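Long-range contact in probable TonB-dependent siderophore receptor PirA (Acinetobacter baumannii, PDB 5FR8), which probably takes part in the first step of iron uptake across the outer membrane by binding iron-chelating siderophores, possibly including ferric enterobactin: residues Lys577-Gly582 with Met603-Asp608. Numbering follows the deposited sequence.
Sequences KALIQG and MMDSKD
Gln581 O accepts two backbone N-H groups, from Met604 N at 2.9 Å and Asp605 N at 3.1 Å, both arriving at the same face of its carbonyl plane. Two residues thus stand opposite one, a classic beta bulge in the antiparallel hairpin formed by strands 564-591 and 594-608 of the TonB-dependent receptor barrel. Gln581 N closes the bulge by donating to Asp605 O, and the regular ladder then continues through the non-hydrogen-bonded pair Ile580 and Ser606 to the hydrogen-bonded pair Leu579 and Lys607, where the short Leu579 N to Lys607 O bond (2.8 Å) is nearly straight.

On the face bearing Leu579, Gln581, Asp605 and Lys607, the Gln581 side chain lies alongside that of Asp605, and its NE2 donates to Asp605 OD2 at 2.8 Å, close to the amide plane. The bond is bent, with an angle of 136° at the hydrogen. The amide and carboxylate planes are 33° apart. CG anti to the backbone N (chi1 -164°) and an extended chain carry the Gln581 amide to this position. Gln581 OE1 accepts a hydrogen bond from Trp531 NE1 of strand 525-541; with both ends of the amide engaged, its rotation is fixed. Met604 CE packs against Gln581 CG at 3.6 Å, while Leu579 CD2 lies over the Asp605 side chain and near Lys607 CE. On the other face, where Ser606 OG is bonded to Leu615 N, Ile580 CD1 rests against Ser606 CB at 3.5 Å.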
loop_
_atom_site.group_PDB
_atom_site.type_symbol
_atom_site.label_atom_id
_atom_site.label_comp_id
_atom_site.label_asym_id
_atom_site.label_seq_id
_atom_site.Cartn_x
_atom_site.Cartn_y
_atom_site.Cartn_z
ATOM N N LYS A 577 13.778 0.896 -17.760
ATOM C CA LYS A 577 12.328 0.943 -18.059
ATOM C C LYS A 577 11.501 -0.280 -17.744
ATOM O O LYS A 577 11.932 -1.416 -17.966
ATOM C CB LYS A 577 12.081 1.311 -19.519
ATOM C CG LYS A 577 11.410 2.670 -19.647
ATOM C CD LYS A 577 11.780 3.408 -20.930
ATOM C CE LYS A 577 11.668 4.909 -20.692
ATOM N NZ LYS A 577 11.777 5.666 -21.966
ATOM N N ALA A 578 10.300 -0.031 -17.215
ATOM C CA ALA A 578 9.258 -1.065 -17.132
ATOM C C ALA A 578 8.068 -0.532 -17.907
ATOM O O ALA A 578 7.926 0.693 -18.046
ATOM C CB ALA A 578 8.873 -1.361 -15.685
ATOM N N LEU A 579 7.244 -1.439 -18.436
ATOM C CA LEU A 579 6.045 -1.052 -19.184
ATOM C C LEU A 579 4.785 -1.620 -18.557
ATOM O O LEU A 579 4.629 -2.809 -18.439
ATOM C CB LEU A 579 6.103 -1.520 -20.646
ATOM C CG LEU A 579 4.755 -1.335 -21.363
ATOM C CD1 LEU A 579 4.393 0.141 -21.478
ATOM C CD2 LEU A 579 4.730 -1.974 -22.745
ATOM N N ILE A 580 3.864 -0.742 -18.207
ATOM C CA ILE A 580 2.541 -1.158 -17.792
ATOM C C ILE A 580 1.486 -0.643 -18.771
ATOM O O ILE A 580 1.576 0.514 -19.261
ATOM C CB ILE A 580 2.253 -0.645 -16.374
ATOM C CG1 ILE A 580 3.060 -1.481 -15.355
ATOM C CG2 ILE A 580 0.770 -0.684 -16.076
ATOM C CD1 ILE A 580 2.597 -2.906 -15.173
ATOM N N GLN A 581 0.491 -1.490 -19.055
ATOM C CA GLN A 581 -0.582 -1.092 -19.973
ATOM C C GLN A 581 -1.808 -1.957 -19.805
ATOM O O GLN A 581 -1.689 -3.130 -19.461
ATOM C CB GLN A 581 -0.108 -1.159 -21.433
ATOM C CG GLN A 581 -0.995 -0.403 -22.419
ATOM C CD GLN A 581 -0.458 -0.426 -23.835
ATOM O OE1 GLN A 581 -0.864 0.386 -24.688
ATOM N NE2 GLN A 581 0.462 -1.351 -24.104
ATOM N N GLY A 582 -2.983 -1.388 -20.067
ATOM C CA GLY A 582 -4.216 -2.138 -19.914
ATOM C C GLY A 582 -5.464 -1.319 -20.141
ATOM O O GLY A 582 -5.401 -0.149 -20.546
ATOM N N MET A 603 -5.183 -6.519 -18.326
ATOM C CA MET A 603 -3.804 -6.133 -18.100
ATOM C C MET A 603 -2.986 -6.662 -19.262
ATOM O O MET A 603 -2.698 -7.864 -19.343
ATOM C CB MET A 603 -3.346 -6.728 -16.764
ATOM C CG MET A 603 -2.193 -6.015 -16.079
ATOM S SD MET A 603 -2.527 -4.347 -15.482
ATOM C CE MET A 603 -3.690 -4.634 -14.150
ATOM N N MET A 604 -2.670 -5.761 -20.194
ATOM C CA MET A 604 -2.024 -6.110 -21.460
ATOM C C MET A 604 -0.543 -6.248 -21.256
ATOM O O MET A 604 0.084 -7.001 -21.954
ATOM C CB MET A 604 -2.219 -5.014 -22.511
ATOM C CG MET A 604 -3.452 -5.147 -23.371
ATOM S SD MET A 604 -3.541 -3.943 -24.738
ATOM C CE MET A 604 -3.601 -2.394 -23.841
ATOM N N ASP A 605 0.034 -5.498 -20.339
ATOM C CA ASP A 605 1.482 -5.486 -20.205
ATOM C C ASP A 605 1.932 -5.169 -18.795
ATOM O O ASP A 605 1.463 -4.200 -18.170
ATOM C CB ASP A 605 2.117 -4.447 -21.122
ATOM C CG ASP A 605 1.942 -4.767 -22.584
ATOM O OD1 ASP A 605 2.313 -5.893 -22.998
ATOM O OD2 ASP A 605 1.451 -3.867 -23.315
ATOM N N SER A 606 2.835 -6.003 -18.302
ATOM C CA SER A 606 3.563 -5.736 -17.087
ATOM C C SER A 606 4.915 -6.366 -17.265
ATOM O O SER A 606 5.084 -7.552 -17.007
ATOM C CB SER A 606 2.878 -6.357 -15.861
ATOM O OG SER A 606 3.511 -5.941 -14.640
ATOM N N LYS A 607 5.893 -5.599 -17.697
ATOM C CA LYS A 607 7.180 -6.201 -17.898
ATOM C C LYS A 607 8.287 -5.178 -17.763
ATOM O O LYS A 607 8.160 -4.073 -18.245
ATOM C CB LYS A 607 7.208 -6.891 -19.262
ATOM C CG LYS A 607 6.990 -5.934 -20.410
ATOM C CD LYS A 607 6.656 -6.660 -21.700
ATOM C CE LYS A 607 6.369 -5.653 -22.812
ATOM N NZ LYS A 607 5.751 -6.327 -23.986
ATOM N N ASP A 608 9.349 -5.552 -17.051
ATOM C CA ASP A 608 10.586 -4.808 -17.079
ATOM C C ASP A 608 11.285 -5.109 -18.417
ATOM O O ASP A 608 11.377 -6.239 -18.847
ATOM C CB ASP A 608 11.478 -5.196 -15.907
ATOM C CG ASP A 608 12.872 -4.556 -15.986
ATOM O OD1 ASP A 608 13.004 -3.305 -15.994
ATOM O OD2 ASP A 608 13.851 -5.324 -16.048
#